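Local structure of protein ACDH-11, isoform b (Caenorhabditis elegans, 4Y9J) at residues T23-P27 with G58-T62; W98-K102 with S138-V142; G202-Y206 with L217-K221; S249-L254 with R303-I308. The protein belongs to the acyl-CoA dehydrogenase family of flavoproteins and holds flavin-adenine dinucleotide together with a second bound ligand in a four-chain assembly. All coordinates share one frame; numbering follows the deposited sequence.

Contact 1: residues T23-P27 with G58-T62; sequences TLHNP and GDRIT
Leu24, Asn26 and Pro27 make a partly buried loop-on-helix contact: the irregular chain between strand 9-14 and helix 34-41 lies along Gly58, Asp59, Ile61 and Thr62 of helix 44-74, within the N-terminal domain. One hydrogen bond joins the segments, from Asn26 ND2 to Asp59 OD1 at 2.7 Å. Asp59 OD1 lies close to the plane of the asparagine amide, yet ND2 comes in from above the carboxylate plane, so the two flat groups stand nearly perpendicular, 84° apart. Asn26 reaches over the Gly58 backbone because its first torsion is fully extended (chi1 -180°), putting ND2 3.5 Å from Gly58 C; having no side chain, Gly58 lets the amide settle this close. The rest is packing without hydrogen bonds. Thr62 CG2 points at the loop backbone, 3.4 Å from Leu24 O, and meets Leu24 CG at 4.1 Å. Pro27 rests its CG against Ile61 CG2 at 4.2 Å. On the far side, His25 bonds to Asp336 and meets Phe591 of a neighbouring subunit. Asn26 ND2 also bonds to Ser55 O, while Asn26 OD1 accepts from Tyr28 N and Lys29 N, the first being the bond that defines an Asx turn.

Contact 2: residues W98-K102 with S138-V142; sequences WHKLK and SAGLV
Trp98 holds CG anti to its backbone N (chi1 177°), which swings the indole out from helix 96-107, while Val142, with CG1 in the anti place (chi1 175°), leaves CG2 free to meet that ring. The methyl sits over one face of the six-membered ring, 3.6 Å from Val142 CG2 to the Trp98 ring centroid and 16° off the normal, a CH-pi contact. Gly140 O approaches the same ring at its edge instead, 3.2 Å from Trp98 CZ3. Leu101 meets the same methyl from another side: its CB lies 3.7 Å from Val142 CG2, and its CD1 is 3.5 Å from Ala139 O. Lys102 passes its CG across Val142 CG1 at 4.0 Å. The partner segment is the loop between helices 121-135 and 143-158, folded from Ala139 to Val142 as a type I' turn closed by Val142 N to Ala139 O, 3.0 Å. Asp228 takes both polar ends on the helix side, Trp98 NE1 and Lys102 NZ, and the Leu141 side chain turns off toward the bound UCC, about 4 Å away. Since the turn meets the helix through methyls, an aromatic face and carbonyls beside ring or methyl carbons, without a hydrogen bond between them, shape complementarity and dispersion probably do most of the holding.

Contact 3: residues G202-Y206 with L217-K221; sequences GCDTY and LHGYK
Tyr206 and His218 face each other as an antiparallel hydrogen-bonded pair, and each satisfies the other's backbone. Tyr206 N gives its proton to His218 O at 2.8 Å, close to straight at 167°, with the donor tilted 27° from the carbonyl plane. The return bond, His218 N to Tyr206 O, is also 2.8 Å and lies nearly along the C=O axis. Both acceptors gain a CA-H...O contact besides: Thr205 CA comes within 3.3 Å of His218 O, and Leu217 CA within 3.3 Å of Tyr206 O. This pair stands at the entry to the beta hairpin of strands 206-209 and 214-225, part of the mixed sheet that forms the middle domain of acyl-CoA dehydrogenases. At Asp204, one residue before Thr205, the chain draws away and a water bridges the gap: Tyr220 N donates to it at 2.9 Å, and it donates weakly to Asp204 O. Thr205 N makes a weak bond to Cys203 SG. The Thr205 side chain lies against fully extended Gly219, its OG1 3.4 Å from Gly219 CA, because glycine puts no side chain in its way. That hydroxyl pairs with Glu192, whose carboxylate also forms a salt bridge with Lys221 NZ; the bent lysine brings CE to 3.5 Å from Thr205 OG1. Thr234 OG1, Leu235 O and Trp189 O also partner NZ, sharing its three protons, which would probably favour the charged form. Tyr206 OH gives a very short hydrogen bond (2.5 Å) to Asp204 OD1, which lies in its ring plane, while Asp204 OD2 takes Arg5 and Tyr9 of a neighbouring subunit.

Contact 4: residues S249-L254 with R303-I308; sequences SRGLSL and RGVAGI. With UCC (S-{(3S,5R,9R)-1-[(2R,3S,4R,5R)-5-(6-amino-9H-purin-9-yl)-4-hydroxy-3-(phosphonooxy)tetrahydrofuran-2-yl]-3,5,9-trihydroxy-8,8-dimethyl-3,5-dioxido-10,14-dioxo-2,4,6-trioxa-11,15-diaza-3lambda~5~,5lambda~5~-diphosphaheptadecan-17-yl} undecanethioate), chain F.
Ser249 and Leu252, at the approach to strand 252-258, meet the first turn of helix 304-338 at Gly304 and Val305 where the middle and C-terminal domains join, a junction beside the pocket for UCC, to which Ser249, Arg303, Val305 and Ala306 belong. Gly304 N bonds to Leu252 O at 3.0 Å, coming from well above the carbonyl plane rather than onto a lone pair. Without a side chain, Gly304 lets the backbones close in, its CA 3.9 Å from Ser253 CA. A water links Val305 N, 3.0 Å away, to Ser249 O. Beyond this polar end the contact turns apolar: Leu252 CD1 meets Val305 CG2 at 4.1 Å, and Leu254 CD1 touches Ile308 CD1 at 3.6 Å, the two side chains crossing at about a right angle. Arg303, bent at chi2 and chi3, brings its guanidinium edge-on to the ribose-bound phosphate, with NH1 2.8 Å from UCC O32 and NH2 3.2 Å from UCC O33. Ala306 CB lies over one face of that guanidinium, and Arg303 CD over a face of the Arg250 guanidinium. Ser249 OG donates a very short hydrogen bond (2.5 Å) to UCC O21 of the diphosphate, and both Val305 methyls lie beside that oxygen. Other grips on UCC come from Arg316 and Arg458. With an arginine on one phosphate and a serine hydroxyl on another, the site probably tempers the ligand's negative charge.

How the contacts relate
Contacts 1 and 2 belong to the N-terminal domain and touch where Ile61 CG2 packs on Ser138 OG; helix 44-74, half of contact 1, also packs beside contact 2. Contact 1 is partly buried and rests on an amide-carboxylate bond, whereas contact 2 is buried and works by apolar and CH-pi packing. Contacts 3 and 4 lie farther along the chain, share the mixed sheet of the middle domain, and touch through Cys203 SG and Leu252 CD2. Contact 3 is chiefly backbone pairing with a salt bridge beside it; contact 4 adds ligand phosphates and runs into the C-terminal domain. The two pairs stand apart: contacts 2 and 4 come no nearer than about 17 Å between nearest atoms.

Contact 1: residues T23-P27 with G58-T62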
loop_
_atom_site.group_PDB
_atom_site.type_symbol
_atom_site.label_atom_id
_atom_site.label_comp_id
_atom_site.label_asym_id
_atom_site.label_seq_id
_atom_site.Cartn_x
_atom_site.Cartn_y
_atom_site.Cartn_z
ATOM N N THR B 23 8.061 -29.253 3.195
ATOM C CA THR B 23 7.558 -29.694 1.899
ATOM C C THR B 23 6.121 -30.212 2.030
ATOM O O THR B 23 5.852 -31.015 2.919
ATOM C CB THR B 23 8.405 -30.854 1.363
ATOM O OG1 THR B 23 9.761 -30.441 1.252
ATOM C CG2 THR B 23 7.921 -31.374 -0.037
ATOM N N LEU B 24 5.247 -29.778 1.114
ATOM C CA LEU B 24 3.888 -30.265 1.014
ATOM C C LEU B 24 3.895 -31.450 0.102
ATOM O O LEU B 24 4.222 -31.388 -1.159
ATOM C CB LEU B 24 2.931 -29.205 0.477
ATOM C CG LEU B 24 1.496 -29.668 0.299
ATOM C CD1 LEU B 24 0.938 -30.022 1.650
ATOM C CD2 LEU B 24 0.630 -28.641 -0.427
ATOM N N HIS B 25 3.549 -32.565 0.698
ATOM C CA HIS B 25 3.484 -33.793 -0.079
ATOM C C HIS B 25 2.057 -34.009 -0.577
ATOM O O HIS B 25 1.142 -33.418 -0.049
ATOM C CB HIS B 25 3.905 -34.969 0.798
ATOM C CG HIS B 25 5.270 -34.824 1.398
ATOM N ND1 HIS B 25 6.426 -34.956 0.652
ATOM C CD2 HIS B 25 5.667 -34.622 2.675
ATOM C CE1 HIS B 25 7.475 -34.807 1.453
ATOM N NE2 HIS B 25 7.039 -34.593 2.675
ATOM N N ASN B 26 1.888 -34.864 -1.603
ATOM C CA ASN B 26 0.555 -35.226 -2.130
ATOM C C ASN B 26 -0.348 -35.536 -0.945
ATOM O O ASN B 26 -0.063 -36.513 -0.231
ATOM C CB ASN B 26 0.680 -36.464 -3.029
ATOM C CG ASN B 26 -0.667 -36.905 -3.628
ATOM O OD1 ASN B 26 -1.649 -37.047 -2.917
ATOM N ND2 ASN B 26 -0.690 -37.127 -4.910
ATOM N N PRO B 27 -1.412 -34.727 -0.704
ATOM C CA PRO B 27 -2.169 -34.880 0.514
ATOM C C PRO B 27 -3.078 -36.117 0.575
ATOM O O PRO B 27 -3.566 -36.438 1.635
ATOM C CB PRO B 27 -2.950 -33.587 0.601
ATOM C CG PRO B 27 -3.123 -33.159 -0.793
ATOM C CD PRO B 27 -1.827 -33.495 -1.395
ATOM N N GLY B 58 -4.488 -34.791 -5.735
ATOM C CA GLY B 58 -3.402 -34.494 -4.838
ATOM C C GLY B 58 -2.141 -33.992 -5.501
ATOM O O GLY B 58 -1.481 -33.125 -4.929
ATOM N N ASP B 59 -1.802 -34.511 -6.677
ATOM C CA ASP B 59 -0.666 -33.995 -7.417
ATOM C C ASP B 59 -0.976 -32.638 -8.037
ATOM O O ASP B 59 -0.078 -31.779 -8.202
ATOM C CB ASP B 59 -0.219 -34.909 -8.511
ATOM C CG ASP B 59 0.398 -36.208 -8.006
ATOM O OD1 ASP B 59 0.960 -36.300 -6.878
ATOM O OD2 ASP B 59 0.360 -37.167 -8.800
ATOM N N ARG B 60 -2.237 -32.427 -8.358
ATOM C CA ARG B 60 -2.644 -31.109 -8.813
ATOM C C ARG B 60 -2.565 -30.080 -7.704
ATOM O O ARG B 60 -2.274 -28.895 -7.956
ATOM C CB ARG B 60 -4.021 -31.142 -9.390
ATOM C CG ARG B 60 -4.328 -29.906 -10.209
ATOM C CD ARG B 60 -5.717 -29.862 -10.840
ATOM N NE ARG B 60 -5.745 -28.794 -11.849
ATOM C CZ ARG B 60 -6.650 -28.618 -12.794
ATOM N NH1 ARG B 60 -7.746 -29.345 -12.898
ATOM N NH2 ARG B 60 -6.477 -27.634 -13.627
ATOM N N ILE B 61 -2.855 -30.492 -6.469
ATOM C CA ILE B 61 -2.743 -29.618 -5.324
ATOM C C ILE B 61 -1.275 -29.155 -5.187
ATOM O O ILE B 61 -1.031 -27.962 -5.015
ATOM C CB ILE B 61 -3.192 -30.285 -4.004
ATOM C CG1 ILE B 61 -4.661 -30.737 -3.988
ATOM C CG2 ILE B 61 -2.897 -29.439 -2.795
ATOM C CD1 ILE B 61 -5.649 -29.662 -4.086
ATOM N N THR B 62 -0.320 -30.081 -5.215
ATOM C CA THR B 62 1.053 -29.732 -4.958
ATOM C C THR B 62 1.660 -28.968 -6.156
ATOM O O THR B 62 2.368 -27.987 -5.963
ATOM C CB THR B 62 1.948 -30.942 -4.634
ATOM O OG1 THR B 62 1.932 -31.880 -5.718
ATOM C CG2 THR B 62 1.524 -31.599 -3.277
#

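Contact 2: residues W98-K102 with S138-V142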
loop_
_atom_site.group_PDB
_atom_site.type_symbol
_atom_site.label_atom_id
_atom_site.label_comp_id
_atom_site.label_asym_id
_atom_site.label_seq_id
_atom_site.Cartn_x
_atom_site.Cartn_y
_atom_site.Cartn_z
ATOM N N TRP B 98 -7.865 -16.300 -8.065
ATOM C CA TRP B 98 -9.139 -16.547 -7.471
ATOM C C TRP B 98 -10.069 -17.162 -8.578
ATOM O O TRP B 98 -10.715 -18.202 -8.352
ATOM C CB TRP B 98 -9.755 -15.270 -6.945
ATOM C CG TRP B 98 -11.081 -15.414 -6.384
ATOM C CD1 TRP B 98 -12.275 -15.182 -7.040
ATOM C CD2 TRP B 98 -11.440 -15.847 -5.047
ATOM N NE1 TRP B 98 -13.316 -15.361 -6.166
ATOM C CE2 TRP B 98 -12.854 -15.838 -4.974
ATOM C CE3 TRP B 98 -10.712 -16.271 -3.911
ATOM C CZ2 TRP B 98 -13.546 -16.202 -3.804
ATOM C CZ3 TRP B 98 -11.433 -16.628 -2.737
ATOM C CH2 TRP B 98 -12.829 -16.590 -2.717
ATOM N N HIS B 99 -10.141 -16.502 -9.712
ATOM C CA HIS B 99 -10.934 -16.975 -10.807
ATOM C C HIS B 99 -10.491 -18.371 -11.259
ATOM O O HIS B 99 -11.334 -19.212 -11.579
ATOM C CB HIS B 99 -10.969 -15.985 -11.989
ATOM C CG HIS B 99 -11.599 -14.672 -11.641
ATOM N ND1 HIS B 99 -12.919 -14.544 -11.235
ATOM C CD2 HIS B 99 -11.080 -13.417 -11.629
ATOM C CE1 HIS B 99 -13.173 -13.278 -10.953
ATOM N NE2 HIS B 99 -12.070 -12.577 -11.179
ATOM N N LYS B 100 -9.192 -18.588 -11.380
ATOM C CA LYS B 100 -8.636 -19.858 -11.805
ATOM C C LYS B 100 -9.006 -20.972 -10.847
ATOM O O LYS B 100 -9.431 -22.065 -11.297
ATOM C CB LYS B 100 -7.122 -19.776 -11.992
ATOM C CG LYS B 100 -6.479 -21.065 -12.467
ATOM C CD LYS B 100 -6.929 -21.516 -13.860
ATOM C CE LYS B 100 -6.206 -22.819 -14.235
ATOM N NZ LYS B 100 -6.494 -23.355 -15.567
ATOM N N LEU B 101 -8.972 -20.695 -9.564
ATOM C CA LEU B 101 -9.407 -21.669 -8.549
ATOM C C LEU B 101 -10.878 -22.087 -8.722
ATOM O O LEU B 101 -11.211 -23.258 -8.654
ATOM C CB LEU B 101 -9.148 -21.164 -7.163
ATOM C CG LEU B 101 -7.662 -21.155 -6.747
ATOM C CD1 LEU B 101 -7.378 -20.129 -5.664
ATOM C CD2 LEU B 101 -7.194 -22.509 -6.319
ATOM N N LYS B 102 -11.744 -21.109 -8.976
ATOM C CA LYS B 102 -13.157 -21.418 -9.230
ATOM C C LYS B 102 -13.338 -22.300 -10.448
ATOM O O LYS B 102 -14.171 -23.191 -10.486
ATOM C CB LYS B 102 -13.956 -20.133 -9.394
ATOM C CG LYS B 102 -14.077 -19.367 -8.078
ATOM C CD LYS B 102 -14.618 -17.963 -8.313
ATOM C CE LYS B 102 -16.055 -17.856 -8.701
ATOM N NZ LYS B 102 -16.472 -16.498 -9.193
ATOM N N SER B 138 -5.526 -25.665 0.579
ATOM C CA SER B 138 -4.904 -24.955 -0.526
ATOM C C SER B 138 -5.774 -24.041 -1.360
ATOM O O SER B 138 -5.310 -23.517 -2.385
ATOM C CB SER B 138 -4.348 -25.990 -1.480
ATOM O OG SER B 138 -3.323 -26.701 -0.830
ATOM N N ALA B 139 -7.021 -23.823 -0.945
ATOM C CA ALA B 139 -8.033 -23.279 -1.794
ATOM C C ALA B 139 -8.010 -21.776 -1.900
ATOM O O ALA B 139 -8.746 -21.222 -2.666
ATOM C CB ALA B 139 -9.414 -23.699 -1.254
ATOM N N GLY B 140 -7.187 -21.128 -1.101
ATOM C CA GLY B 140 -7.240 -19.669 -1.046
ATOM C C GLY B 140 -8.627 -19.175 -0.686
ATOM O O GLY B 140 -9.069 -18.177 -1.187
ATOM N N LEU B 141 -9.325 -19.928 0.157
ATOM C CA LEU B 141 -10.678 -19.678 0.549
ATOM C C LEU B 141 -11.774 -19.785 -0.497
ATOM O O LEU B 141 -12.934 -19.410 -0.268
ATOM C CB LEU B 141 -10.775 -18.337 1.353
ATOM C CG LEU B 141 -10.927 -18.500 2.831
ATOM C CD1 LEU B 141 -12.264 -19.173 3.174
ATOM C CD2 LEU B 141 -9.767 -19.220 3.472
ATOM N N VAL B 142 -11.438 -20.325 -1.656
ATOM C CA VAL B 142 -12.448 -20.755 -2.615
ATOM C C VAL B 142 -13.357 -21.850 -2.034
ATOM O O VAL B 142 -14.505 -21.971 -2.481
ATOM C CB VAL B 142 -11.819 -21.042 -4.002
ATOM C CG1 VAL B 142 -12.885 -21.624 -4.966
ATOM C CG2 VAL B 142 -11.327 -19.716 -4.573
#

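Contact 3: residues G202-Y206 with L217-K221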
loop_
_atom_site.group_PDB
_atom_site.type_symbol
_atom_site.label_atom_id
_atom_site.label_comp_id
_atom_site.label_asym_id
_atom_site.label_seq_id
_atom_site.Cartn_x
_atom_site.Cartn_y
_atom_site.Cartn_z
ATOM N N GLY B 202 -32.733 -10.106 14.296
ATOM C CA GLY B 202 -31.747 -9.260 13.589
ATOM C C GLY B 202 -32.148 -8.762 12.211
ATOM O O GLY B 202 -31.663 -7.696 11.772
ATOM N N CYS B 203 -32.909 -9.558 11.476
ATOM C CA CYS B 203 -33.129 -9.238 10.075
ATOM C C CYS B 203 -34.099 -8.081 9.930
ATOM O O CYS B 203 -35.241 -8.160 10.370
ATOM C CB CYS B 203 -33.638 -10.465 9.316
ATOM S SG CYS B 203 -33.981 -10.123 7.537
ATOM N N ASP B 204 -33.645 -7.025 9.251
ATOM C CA ASP B 204 -34.466 -5.848 8.929
ATOM C C ASP B 204 -34.380 -5.551 7.402
ATOM O O ASP B 204 -34.282 -4.353 6.994
ATOM C CB ASP B 204 -33.919 -4.648 9.708
ATOM C CG ASP B 204 -34.947 -3.585 9.920
ATOM O OD1 ASP B 204 -36.098 -3.918 10.347
ATOM O OD2 ASP B 204 -34.648 -2.411 9.704
ATOM N N THR B 205 -34.480 -6.612 6.580
ATOM C CA THR B 205 -34.672 -6.462 5.135
ATOM C C THR B 205 -36.087 -6.741 4.762
ATOM O O THR B 205 -36.679 -7.695 5.302
ATOM C CB THR B 205 -33.700 -7.377 4.408
ATOM O OG1 THR B 205 -32.386 -6.960 4.761
ATOM C CG2 THR B 205 -33.868 -7.322 2.914
ATOM N N TYR B 206 -36.651 -5.899 3.858
ATOM C CA TYR B 206 -38.050 -5.898 3.508
ATOM C C TYR B 206 -38.174 -6.169 2.026
ATOM O O TYR B 206 -37.282 -5.784 1.233
ATOM C CB TYR B 206 -38.734 -4.563 3.894
ATOM C CG TYR B 206 -38.693 -4.409 5.379
ATOM C CD1 TYR B 206 -37.565 -3.910 5.998
ATOM C CD2 TYR B 206 -39.732 -4.870 6.172
ATOM C CE1 TYR B 206 -37.464 -3.843 7.375
ATOM C CE2 TYR B 206 -39.656 -4.827 7.541
ATOM C CZ TYR B 206 -38.513 -4.324 8.151
ATOM O OH TYR B 206 -38.427 -4.217 9.508
ATOM N N LEU B 217 -36.127 -5.971 -2.979
ATOM C CA LEU B 217 -35.584 -6.018 -1.629
ATOM C C LEU B 217 -34.913 -4.698 -1.220
ATOM O O LEU B 217 -34.151 -4.097 -1.995
ATOM C CB LEU B 217 -34.562 -7.163 -1.450
ATOM C CG LEU B 217 -35.017 -8.562 -1.830
ATOM C CD1 LEU B 217 -33.962 -9.614 -1.557
ATOM C CD2 LEU B 217 -36.380 -8.926 -1.181
ATOM N N HIS B 218 -35.122 -4.368 0.059
ATOM C CA HIS B 218 -34.607 -3.159 0.695
ATOM C C HIS B 218 -34.055 -3.531 2.059
ATOM O O HIS B 218 -34.825 -3.952 2.964
ATOM C CB HIS B 218 -35.722 -2.097 0.803
ATOM C CG HIS B 218 -36.143 -1.537 -0.519
ATOM N ND1 HIS B 218 -37.160 -2.091 -1.281
ATOM C CD2 HIS B 218 -35.709 -0.464 -1.204
ATOM C CE1 HIS B 218 -37.293 -1.414 -2.396
ATOM N NE2 HIS B 218 -36.429 -0.420 -2.375
ATOM N N GLY B 219 -32.770 -3.424 2.209
ATOM C CA GLY B 219 -32.097 -3.839 3.455
ATOM C C GLY B 219 -30.623 -3.638 3.420
ATOM O O GLY B 219 -30.065 -3.156 2.373
ATOM N N TYR B 220 -29.955 -4.022 4.517
ATOM C CA TYR B 220 -28.539 -3.894 4.630
ATOM C C TYR B 220 -27.936 -5.242 5.028
ATOM O O TYR B 220 -28.274 -5.743 6.115
ATOM C CB TYR B 220 -28.173 -2.825 5.658
ATOM C CG TYR B 220 -26.724 -2.367 5.577
ATOM C CD1 TYR B 220 -25.659 -3.105 6.084
ATOM C CD2 TYR B 220 -26.445 -1.132 5.062
ATOM C CE1 TYR B 220 -24.355 -2.624 6.017
ATOM C CE2 TYR B 220 -25.151 -0.680 4.931
ATOM C CZ TYR B 220 -24.112 -1.384 5.430
ATOM O OH TYR B 220 -22.845 -0.864 5.259
ATOM N N LYS B 221 -27.125 -5.858 4.176
ATOM C CA LYS B 221 -26.516 -7.142 4.494
ATOM C C LYS B 221 -25.118 -6.861 5.043
ATOM O O LYS B 221 -24.264 -6.278 4.389
ATOM C CB LYS B 221 -26.508 -8.021 3.270
ATOM C CG LYS B 221 -27.899 -8.308 2.776
ATOM C CD LYS B 221 -28.746 -9.079 3.828
ATOM C CE LYS B 221 -30.173 -9.253 3.377
ATOM N NZ LYS B 221 -30.878 -10.201 4.284
HETATM O O HOH W 1 -31.364 -4.343 7.002
#

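Contact 4: residues S249-L254 with R303-I308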
loop_
_atom_site.group_PDB
_atom_site.type_symbol
_atom_site.label_atom_id
_atom_site.label_comp_id
_atom_site.label_asym_id
_atom_site.label_seq_id
_atom_site.Cartn_x
_atom_site.Cartn_y
_atom_site.Cartn_z
ATOM N N SER B 249 -39.285 -14.751 13.675
ATOM C CA SER B 249 -38.953 -15.790 12.685
ATOM C C SER B 249 -40.057 -15.930 11.674
ATOM O O SER B 249 -39.819 -16.107 10.499
ATOM C CB SER B 249 -38.731 -17.154 13.345
ATOM O OG SER B 249 -38.178 -18.066 12.433
ATOM N N ARG B 250 -41.275 -15.865 12.162
ATOM C CA ARG B 250 -42.449 -16.059 11.313
ATOM C C ARG B 250 -42.650 -14.985 10.235
ATOM O O ARG B 250 -43.399 -15.198 9.269
ATOM C CB ARG B 250 -43.695 -16.120 12.214
ATOM C CG ARG B 250 -44.860 -16.865 11.609
ATOM C CD ARG B 250 -44.539 -18.338 11.270
ATOM N NE ARG B 250 -45.698 -19.158 10.813
ATOM C CZ ARG B 250 -46.029 -19.439 9.533
ATOM N NH1 ARG B 250 -45.334 -18.964 8.503
ATOM N NH2 ARG B 250 -47.088 -20.200 9.271
ATOM N N GLY B 251 -42.011 -13.821 10.391
ATOM C CA GLY B 251 -42.050 -12.814 9.299
ATOM C C GLY B 251 -41.037 -12.972 8.173
ATOM O O GLY B 251 -41.062 -12.208 7.216
ATOM N N LEU B 252 -40.121 -13.929 8.285
ATOM C CA LEU B 252 -39.083 -14.112 7.292
ATOM C C LEU B 252 -39.448 -15.099 6.205
ATOM O O LEU B 252 -40.018 -16.161 6.489
ATOM C CB LEU B 252 -37.800 -14.527 7.997
ATOM C CG LEU B 252 -37.218 -13.469 8.922
ATOM C CD1 LEU B 252 -36.075 -14.095 9.698
ATOM C CD2 LEU B 252 -36.691 -12.258 8.129
ATOM N N SER B 253 -39.185 -14.711 4.956
ATOM C CA SER B 253 -39.282 -15.584 3.812
ATOM C C SER B 253 -37.937 -15.671 3.084
ATOM O O SER B 253 -37.052 -14.801 3.230
ATOM C CB SER B 253 -40.397 -15.089 2.900
ATOM O OG SER B 253 -41.683 -14.979 3.577
ATOM N N LEU B 254 -37.782 -16.728 2.299
ATOM C CA LEU B 254 -36.547 -16.986 1.559
ATOM C C LEU B 254 -36.660 -16.494 0.124
ATOM O O LEU B 254 -37.710 -16.615 -0.474
ATOM C CB LEU B 254 -36.273 -18.496 1.544
ATOM C CG LEU B 254 -34.976 -18.953 0.881
ATOM C CD1 LEU B 254 -33.754 -18.402 1.584
ATOM C CD2 LEU B 254 -34.939 -20.468 0.840
ATOM N N ARG B 303 -41.730 -19.077 6.291
ATOM C CA ARG B 303 -40.852 -20.216 6.634
ATOM C C ARG B 303 -39.465 -20.137 5.986
ATOM O O ARG B 303 -38.926 -21.137 5.502
ATOM C CB ARG B 303 -41.498 -21.534 6.227
ATOM C CG ARG B 303 -42.998 -21.660 6.583
ATOM C CD ARG B 303 -43.162 -22.382 7.875
ATOM N NE ARG B 303 -42.522 -23.687 7.764
ATOM C CZ ARG B 303 -41.900 -24.300 8.766
ATOM N NH1 ARG B 303 -41.832 -23.750 9.976
ATOM N NH2 ARG B 303 -41.310 -25.462 8.556
ATOM N N GLY B 304 -38.895 -18.939 5.979
ATOM C CA GLY B 304 -37.585 -18.720 5.387
ATOM C C GLY B 304 -36.510 -19.414 6.141
ATOM O O GLY B 304 -35.584 -19.966 5.517
ATOM N N VAL B 305 -36.570 -19.357 7.470
ATOM C CA VAL B 305 -35.512 -19.978 8.235
ATOM C C VAL B 305 -35.541 -21.497 7.960
ATOM O O VAL B 305 -34.500 -22.117 7.667
ATOM C CB VAL B 305 -35.555 -19.626 9.717
ATOM C CG1 VAL B 305 -34.394 -20.306 10.466
ATOM C CG2 VAL B 305 -35.336 -18.117 9.918
ATOM N N ALA B 306 -36.716 -22.083 8.047
ATOM C CA ALA B 306 -36.821 -23.512 7.749
ATOM C C ALA B 306 -36.344 -23.819 6.310
ATOM O O ALA B 306 -35.573 -24.733 6.116
ATOM C CB ALA B 306 -38.233 -24.038 7.994
ATOM N N GLY B 307 -36.771 -23.039 5.329
ATOM C CA GLY B 307 -36.278 -23.160 3.964
ATOM C C GLY B 307 -34.769 -23.115 3.802
ATOM O O GLY B 307 -34.217 -23.863 2.992
ATOM N N ILE B 308 -34.102 -22.204 4.517
ATOM C CA ILE B 308 -32.653 -22.061 4.391
ATOM C C ILE B 308 -31.888 -23.113 5.175
ATOM O O ILE B 308 -30.650 -23.123 5.144
ATOM C CB ILE B 308 -32.241 -20.589 4.713
ATOM C CG1 ILE B 308 -30.987 -20.100 3.956
ATOM C CG2 ILE B 308 -31.967 -20.314 6.176
ATOM C CD1 ILE B 308 -30.973 -20.526 2.504
HETATM O OA1 UCC F . -21.682 -17.316 8.098
HETATM C CA1 UCC F . -22.157 -17.431 6.903
HETATM C CA2 UCC F . -21.399 -17.638 5.587
HETATM C CA3 UCC F . -19.974 -18.095 5.615
HETATM C CA4 UCC F . -19.681 -19.162 4.508
HETATM C CA5 UCC F . -19.408 -20.520 5.169
HETATM C CA6 UCC F . -18.263 -21.220 4.525
HETATM C CA7 UCC F . -17.987 -22.566 5.175
HETATM C CA8 UCC F . -16.976 -23.035 4.207
HETATM C CA9 UCC F . -15.748 -23.621 4.653
HETATM C C10 UCC F . -14.558 -22.835 4.330
HETATM C C11 UCC F . -14.030 -22.503 5.719
HETATM S S UCC F . -23.775 -17.331 6.487
HETATM C CP1 UCC F . -24.753 -17.006 8.003
HETATM C CP2 UCC F . -24.681 -18.074 9.051
HETATM N NP1 UCC F . -25.699 -17.899 10.107
HETATM C CP3 UCC F . -25.924 -18.933 10.920
HETATM O OP1 UCC F . -25.259 -19.969 10.925
HETATM C CP4 UCC F . -27.123 -18.827 11.840
HETATM C CP5 UCC F . -26.682 -19.127 13.280
HETATM N NP2 UCC F . -27.941 -19.182 14.013
HETATM C CP6 UCC F . -28.726 -20.256 14.085
HETATM O OP2 UCC F . -28.416 -21.349 13.633
HETATM C CP8 UCC F . -29.995 -20.056 14.889
HETATM O OP3 UCC F . -30.174 -21.205 15.771
HETATM C CPB UCC F . -31.290 -20.043 14.113
HETATM C CP7 UCC F . -31.509 -21.083 13.003
HETATM C CP9 UCC F . -30.979 -18.885 13.067
HETATM C CPA UCC F . -32.438 -19.273 14.801
HETATM O O7 UCC F . -33.605 -19.271 13.940
HETATM P P2 UCC F . -35.076 -19.020 14.572
HETATM O O21 UCC F . -36.121 -19.001 13.468
HETATM O O22 UCC F . -34.907 -17.911 15.620
HETATM O O6 UCC F . -35.208 -20.372 15.467
HETATM P P1 UCC F . -36.266 -21.557 15.337
HETATM O O11 UCC F . -37.703 -21.091 15.518
HETATM O O12 UCC F . -35.705 -22.592 16.266
HETATM O "O5'" UCC F . -35.992 -22.011 13.755
HETATM C "C5'" UCC F . -37.061 -21.926 12.781
HETATM C "C4'" UCC F . -37.269 -23.264 12.046
HETATM C "C3'" UCC F . -37.647 -24.380 13.016
HETATM O "O3'" UCC F . -38.469 -25.241 12.269
HETATM P P3 UCC F . -39.991 -25.473 12.622
HETATM O O33 UCC F . -40.444 -26.366 11.489
HETATM O O32 UCC F . -40.631 -24.115 12.450
HETATM O O31 UCC F . -39.959 -26.078 14.048
HETATM C "C2'" UCC F . -36.350 -25.103 13.354
HETATM O "O2'" UCC F . -36.476 -26.504 13.591
HETATM O "O4'" UCC F . -36.034 -23.676 11.423
HETATM C "C1'" UCC F . -35.639 -24.910 12.009
HETATM N N9 UCC F . -34.173 -25.013 12.042
HETATM C C4 UCC F . -33.530 -26.054 11.523
HETATM N N3 UCC F . -33.884 -27.162 10.829
HETATM C C8 UCC F . -33.313 -24.153 12.635
HETATM N N7 UCC F . -32.060 -24.613 12.465
HETATM C C5 UCC F . -32.118 -25.776 11.778
HETATM C C6 UCC F . -31.144 -26.752 11.219
HETATM N N6 UCC F . -29.817 -26.550 11.420
HETATM N N1 UCC F . -31.638 -27.863 10.585
HETATM C C2 UCC F . -32.963 -28.045 10.406
HETATM O O HOH W 2 -38.747 -18.309 9.326
#